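Local coordinates for protein AA9 family lytic polysaccharide monooxygenase D (Myceliophthora thermophila, PDB 5UFV) that cleaves cellulose chains oxidatively at C1 with a single active-site copper ion, using a reductant and molecular oxygen or hydrogen peroxide, at residues P15-F20 with W30-Y35; R47-T52 with Y169-Q174. All coordinates share one frame; numbering follows the deposited sequence.

Contact 1: residues P15-F20 with W30-Y35; sequences PGYSGF and WQWPDY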
loop_
_atom_site.group_PDB
_atom_site.type_symbol
_atom_site.label_atom_id
_atom_site.label_comp_id
_atom_site.label_asym_id
_atom_site.label_seq_id
_atom_site.Cartn_x
_atom_site.Cartn_y
_atom_site.Cartn_z
ATOM N N PRO A 15 -0.564 -16.067 -6.985
ATOM C CA PRO A 15 -1.958 -15.792 -6.681
ATOM C C PRO A 15 -2.158 -15.233 -5.280
ATOM O O PRO A 15 -1.421 -15.532 -4.348
ATOM C CB PRO A 15 -2.647 -17.145 -6.815
ATOM C CG PRO A 15 -1.567 -18.168 -6.870
ATOM C CD PRO A 15 -0.255 -17.505 -7.058
ATOM N N GLY A 16 -3.154 -14.394 -5.136
ATOM C CA GLY A 16 -3.469 -13.918 -3.826
ATOM C C GLY A 16 -4.404 -14.868 -3.085
ATOM O O GLY A 16 -4.893 -15.879 -3.625
ATOM N N TYR A 17 -4.643 -14.499 -1.828
ATOM C CA TYR A 17 -5.666 -15.113 -1.016
ATOM C C TYR A 17 -6.991 -14.762 -1.632
ATOM O O TYR A 17 -7.169 -13.683 -2.206
ATOM C CB TYR A 17 -5.555 -14.531 0.382
ATOM C CG TYR A 17 -6.445 -15.115 1.442
ATOM C CD1 TYR A 17 -6.155 -16.348 2.034
ATOM C CD2 TYR A 17 -7.552 -14.391 1.913
ATOM C CE1 TYR A 17 -6.972 -16.861 3.038
ATOM C CE2 TYR A 17 -8.369 -14.883 2.919
ATOM C CZ TYR A 17 -8.076 -16.106 3.487
ATOM O OH TYR A 17 -8.897 -16.574 4.495
ATOM N N SER A 18 -7.924 -15.688 -1.536
ATOM C CA SER A 18 -9.240 -15.472 -2.064
ATOM C C SER A 18 -10.202 -15.078 -0.940
ATOM O O SER A 18 -10.913 -15.925 -0.386
ATOM C CB SER A 18 -9.702 -16.729 -2.773
ATOM O OG SER A 18 -11.019 -16.541 -3.297
ATOM N N GLY A 19 -10.225 -13.781 -0.637
ATOM C CA GLY A 19 -11.007 -13.195 0.455
ATOM C C GLY A 19 -12.457 -13.654 0.542
ATOM O O GLY A 19 -12.931 -14.010 1.614
ATOM N N PHE A 20 -13.155 -13.699 -0.590
ATOM C CA PHE A 20 -14.588 -14.022 -0.580
ATOM C C PHE A 20 -14.895 -15.513 -0.513
ATOM O O PHE A 20 -16.029 -15.889 -0.295
ATOM C CB PHE A 20 -15.282 -13.464 -1.817
ATOM C CG PHE A 20 -15.343 -11.981 -1.865
ATOM C CD1 PHE A 20 -16.221 -11.291 -1.023
ATOM C CD2 PHE A 20 -14.571 -11.273 -2.795
ATOM C CE1 PHE A 20 -16.307 -9.908 -1.074
ATOM C CE2 PHE A 20 -14.625 -9.893 -2.856
ATOM C CZ PHE A 20 -15.494 -9.209 -1.988
ATOM N N TRP A 30 -1.287 -12.307 3.048
ATOM C CA TRP A 30 -2.009 -12.392 4.309
ATOM C C TRP A 30 -3.493 -12.269 4.030
ATOM O O TRP A 30 -3.891 -11.684 3.046
ATOM C CB TRP A 30 -1.550 -11.279 5.253
ATOM C CG TRP A 30 -0.220 -11.527 5.873
ATOM C CD1 TRP A 30 0.820 -12.232 5.344
ATOM C CD2 TRP A 30 0.230 -11.047 7.128
ATOM N NE1 TRP A 30 1.898 -12.245 6.218
ATOM C CE2 TRP A 30 1.552 -11.513 7.318
ATOM C CE3 TRP A 30 -0.354 -10.272 8.127
ATOM C CZ2 TRP A 30 2.271 -11.241 8.447
ATOM C CZ3 TRP A 30 0.375 -9.999 9.249
ATOM C CH2 TRP A 30 1.662 -10.487 9.406
ATOM N N GLN A 31 -4.311 -12.836 4.899
ATOM C CA GLN A 31 -5.733 -12.974 4.623
ATOM C C GLN A 31 -6.362 -11.601 4.610
ATOM O O GLN A 31 -5.891 -10.678 5.244
ATOM C CB GLN A 31 -6.444 -13.833 5.684
ATOM C CG GLN A 31 -5.849 -15.212 5.961
ATOM C CD GLN A 31 -4.715 -15.181 6.986
ATOM O OE1 GLN A 31 -4.080 -14.134 7.210
ATOM N NE2 GLN A 31 -4.450 -16.318 7.609
ATOM N N TRP A 32 -7.441 -11.476 3.874
ATOM C CA TRP A 32 -8.253 -10.275 3.882
ATOM C C TRP A 32 -9.685 -10.778 3.732
ATOM O O TRP A 32 -9.881 -11.864 3.173
ATOM C CB TRP A 32 -7.837 -9.307 2.781
ATOM C CG TRP A 32 -7.683 -9.908 1.423
ATOM C CD1 TRP A 32 -6.574 -10.491 0.927
ATOM C CD2 TRP A 32 -8.672 -9.961 0.384
ATOM N NE1 TRP A 32 -6.800 -10.911 -0.360
ATOM C CE2 TRP A 32 -8.078 -10.599 -0.721
ATOM C CE3 TRP A 32 -10.002 -9.536 0.286
ATOM C CZ2 TRP A 32 -8.745 -10.820 -1.923
ATOM C CZ3 TRP A 32 -10.695 -9.768 -0.934
ATOM C CH2 TRP A 32 -10.047 -10.406 -2.020
ATOM N N PRO A 33 -10.662 -10.053 4.304
ATOM C CA PRO A 33 -12.014 -10.614 4.449
ATOM C C PRO A 33 -12.929 -10.374 3.240
ATOM O O PRO A 33 -13.803 -11.194 2.948
ATOM C CB PRO A 33 -12.562 -9.874 5.686
ATOM C CG PRO A 33 -11.915 -8.525 5.637
ATOM C CD PRO A 33 -10.559 -8.721 4.945
ATOM N N ASP A 34 -12.737 -9.252 2.559
ATOM C CA ASP A 34 -13.650 -8.824 1.501
ATOM C C ASP A 34 -13.153 -7.468 1.022
ATOM O O ASP A 34 -12.032 -7.075 1.334
ATOM C CB ASP A 34 -15.104 -8.781 2.008
ATOM C CG ASP A 34 -15.268 -7.910 3.276
ATOM O OD1 ASP A 34 -14.616 -6.803 3.356
ATOM O OD2 ASP A 34 -16.027 -8.346 4.197
ATOM N N TYR A 35 -13.974 -6.754 0.270
ATOM C CA TYR A 35 -13.568 -5.490 -0.328
ATOM C C TYR A 35 -13.972 -4.235 0.448
ATOM O O TYR A 35 -13.823 -3.128 -0.064
ATOM C CB TYR A 35 -14.167 -5.362 -1.725
ATOM C CG TYR A 35 -13.570 -6.192 -2.842
ATOM C CD1 TYR A 35 -12.355 -6.847 -2.718
ATOM C CD2 TYR A 35 -14.240 -6.260 -4.068
ATOM C CE1 TYR A 35 -11.840 -7.587 -3.778
ATOM C CE2 TYR A 35 -13.735 -6.961 -5.124
ATOM C CZ TYR A 35 -12.547 -7.635 -4.992
ATOM O OH TYR A 35 -12.071 -8.331 -6.086
HETATM O O HOH W 1 -11.548 -14.190 4.413
#
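Gly19 lies flat on the indole of Trp32, its CA 3.7 Å from the centroid of the six-membered ring and almost on the ring normal. A CB on this residue would run into CZ3, so at this point the indole leaves room for backbone alone. Tyr17 meets the same face further along, turning the CD2 edge of its phenol toward the five-membered ring in a T-shaped pair, with planes at 70°. Tyr17 in turn offers one of its own faces to Gln31: CA sits over the ring, 3.7 Å from the centroid, and the bent side chain carries CG along to 3.4 Å from Tyr17 CZ. The Gln31 amide turns away to Thr52. Further along, Phe20 drives its CE2–CZ edge into the face of Tyr35, CE2 standing over the middle of that ring; the planes are 79° apart. Asp34 covers a face of Phe20 with its CA and brings CB to 3.5 Å from Phe20 CE1. Trp32 has CG wedged between its backbone N and carbonyl carbon (chi1 49°), which lays the indole beneath the 17–19 backbone, while NE1 donates to Gln29 OE1. Replacing Trp32 with an alanine would probably leave Gly19 and the Tyr17 edge without a floor and Gln29 OE1 without the indole N-H. A water bridges the two segments, donating to both Gly19 O and Trp32 O, 3.1 Å from each. Both segments belong to the long loop between strand 12-15 and helix 45-48 of this AA9 enzyme; its aromatic packing runs toward the copper site, where the Tyr35 side chain is about 7 Å from the copper ion.

Contact 2: residues R47-T52 with Y169-Q174; sequences RCNGGT and YPECAQ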
loop_
_atom_site.group_PDB
_atom_site.type_symbol
_atom_site.label_atom_id
_atom_site.label_comp_id
_atom_site.label_asym_id
_atom_site.label_seq_id
_atom_site.Cartn_x
_atom_site.Cartn_y
_atom_site.Cartn_z
ATOM N N ARG A 47 -3.454 -2.318 9.268
ATOM C CA ARG A 47 -2.167 -2.892 8.950
ATOM C C ARG A 47 -2.208 -3.842 7.764
ATOM O O ARG A 47 -1.574 -3.603 6.741
ATOM C CB ARG A 47 -1.583 -3.613 10.176
ATOM C CG ARG A 47 -0.121 -4.007 10.018
ATOM C CD ARG A 47 0.439 -4.654 11.266
ATOM N NE ARG A 47 0.395 -3.680 12.331
ATOM C CZ ARG A 47 0.574 -3.937 13.608
ATOM N NH1 ARG A 47 0.841 -5.171 14.034
ATOM N NH2 ARG A 47 0.456 -2.945 14.453
ATOM N N CYS A 48 -2.931 -4.934 7.908
ATOM C CA CYS A 48 -2.989 -5.954 6.874
ATOM C C CYS A 48 -4.409 -6.461 6.728
ATOM O O CYS A 48 -4.631 -7.630 6.404
ATOM C CB CYS A 48 -2.058 -7.113 7.244
ATOM S SG CYS A 48 -0.277 -6.728 7.226
ATOM N N ASN A 49 -5.377 -5.570 6.953
ATOM C CA ASN A 49 -6.789 -5.900 6.809
ATOM C C ASN A 49 -7.136 -7.118 7.643
ATOM O O ASN A 49 -7.932 -7.953 7.216
ATOM C CB ASN A 49 -7.130 -6.139 5.330
ATOM C CG ASN A 49 -8.501 -5.634 4.928
ATOM O OD1 ASN A 49 -9.396 -5.475 5.730
ATOM N ND2 ASN A 49 -8.665 -5.415 3.661
ATOM N N GLY A 50 -6.524 -7.222 8.824
ATOM C CA GLY A 50 -6.840 -8.290 9.786
ATOM C C GLY A 50 -6.193 -9.644 9.522
ATOM O O GLY A 50 -6.374 -10.554 10.299
ATOM N N GLY A 51 -5.440 -9.795 8.438
ATOM C CA GLY A 51 -4.668 -11.030 8.195
ATOM C C GLY A 51 -3.664 -11.289 9.315
ATOM O O GLY A 51 -3.338 -10.401 10.117
ATOM N N THR A 52 -3.195 -12.520 9.386
ATOM C CA THR A 52 -2.269 -12.937 10.437
ATOM C C THR A 52 -1.014 -13.541 9.894
ATOM O O THR A 52 -0.033 -13.638 10.623
ATOM C CB THR A 52 -2.884 -14.019 11.325
ATOM O OG1 THR A 52 -3.471 -15.028 10.497
ATOM C CG2 THR A 52 -3.949 -13.418 12.260
ATOM N N TYR A 169 -7.815 0.733 2.061
ATOM C CA TYR A 169 -7.921 -0.616 1.518
ATOM C C TYR A 169 -6.512 -1.180 1.438
ATOM O O TYR A 169 -5.804 -0.862 0.486
ATOM C CB TYR A 169 -8.521 -0.582 0.106
ATOM C CG TYR A 169 -9.892 0.045 0.013
ATOM C CD1 TYR A 169 -10.055 1.425 -0.055
ATOM C CD2 TYR A 169 -11.015 -0.751 -0.038
ATOM C CE1 TYR A 169 -11.313 1.980 -0.170
ATOM C CE2 TYR A 169 -12.280 -0.212 -0.138
ATOM C CZ TYR A 169 -12.422 1.144 -0.208
ATOM O OH TYR A 169 -13.703 1.626 -0.305
ATOM N N PRO A 170 -6.093 -1.988 2.445
ATOM C CA PRO A 170 -4.731 -2.510 2.504
ATOM C C PRO A 170 -4.640 -4.024 2.438
ATOM O O PRO A 170 -5.572 -4.713 2.837
ATOM C CB PRO A 170 -4.290 -2.074 3.895
ATOM C CG PRO A 170 -5.546 -2.264 4.710
ATOM C CD PRO A 170 -6.717 -2.027 3.784
ATOM N N GLU A 171 -3.502 -4.533 1.960
ATOM C CA GLU A 171 -3.196 -5.965 1.986
ATOM C C GLU A 171 -1.686 -6.135 2.126
ATOM O O GLU A 171 -0.942 -5.260 1.678
ATOM C CB GLU A 171 -3.667 -6.649 0.703
ATOM C CG GLU A 171 -5.131 -7.075 0.669
ATOM C CD GLU A 171 -6.078 -5.994 0.174
ATOM O OE1 GLU A 171 -5.706 -5.186 -0.694
ATOM O OE2 GLU A 171 -7.227 -5.962 0.650
ATOM N N CYS A 172 -1.265 -7.248 2.752
ATOM C CA CYS A 172 0.155 -7.634 2.944
ATOM C C CYS A 172 0.481 -8.980 2.289
ATOM O O CYS A 172 -0.382 -9.884 2.226
ATOM C CB CYS A 172 0.546 -7.718 4.430
ATOM S SG CYS A 172 0.121 -6.191 5.279
ATOM N N ALA A 173 1.736 -9.076 1.830
ATOM C CA ALA A 173 2.303 -10.266 1.170
ATOM C C ALA A 173 3.720 -10.479 1.654
ATOM O O ALA A 173 4.324 -9.560 2.200
ATOM C CB ALA A 173 2.306 -10.095 -0.337
ATOM N N GLN A 174 4.251 -11.671 1.444
ATOM C CA GLN A 174 5.543 -12.058 2.022
ATOM C C GLN A 174 6.669 -12.149 0.966
ATOM O O GLN A 174 6.562 -12.882 -0.023
ATOM C CB GLN A 174 5.391 -13.384 2.778
ATOM C CG GLN A 174 4.357 -13.294 3.883
ATOM C CD GLN A 174 4.367 -14.446 4.863
ATOM O OE1 GLN A 174 4.064 -14.255 6.033
ATOM N NE2 GLN A 174 4.688 -15.629 4.400
#
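Cys48 and Cys172 join the end of helix 45-48, where a turn begins, to strand 167-177 through a disulfide, SG to SG 2.1 Å, with a torsion of -89° about the sulfur–sulfur bond, close to the relaxed right angle. Each SG stands anti to its own carbonyl carbon, and Cys48 CB and Cys172 CB end up 3.9 Å apart across the bridge. Beside it Asn49 points its CB toward the strand. Its side chain crosses that of Pro170 at about a right angle, and the amide passes the ring, ND2 3.9 Å from Pro170 CD, to reach the backbone. There ND2 donates to Pro170 O at 3.3 Å, with a bent N-H...O angle of 135°; the nitrogen lies in the carbonyl plane, while the oxygen is tilted out of the amide plane. Alongside, Glu171 runs in the same direction as Asn49, its carboxylate plane turned 39° from the amide. A bend at chi2 brings OE2 round to Asn49 ND2 at 3.4 Å, a weak hydrogen bond. The one amide nitrogen thus serves two acceptors, Pro170 O and Glu171 OE2, which are themselves only 3.0 Å apart. The other carboxylate oxygen, OE1, takes the backbone N-H of Val4. The turn from Cys48 to Gly51 is a type I', with the positive phi it requires at Asn49 and Gly50, and is closed by Gly51 N to Cys48 O at 3.1 Å. Arg154, from the neighbouring strand 149-159, packs on Pro170 and Cys172 and donates to Arg47 O. Chemically, the covalent bridge fixes the turn to the strand, and the buried Asn49 amide, facing both acceptors at once, probably eases the repulsion between the Pro170 carbonyl and the Glu171 carboxylate.

How the contacts relate
Contact 1 closes before contact 2 opens along the chain, and their centres lie 9 Å apart on the same side of the molecule. Contact 1 is held within the long loop between strand 12-15 and helix 45-48; contact 2 ties the end of that helix to strand 167-177 of the mixed sheet, spanning well over a hundred residues. The two touch directly: Trp30 N probably donates to Cys172 O at 2.7 Å, Thr52 N probably to Gln31 OE1 at 2.8 Å, and Tyr35 O packs on the ring of Tyr169. The partly exposed aromatic loop therefore rests on a buried, disulfide-linked base, and both contacts reach toward the copper site.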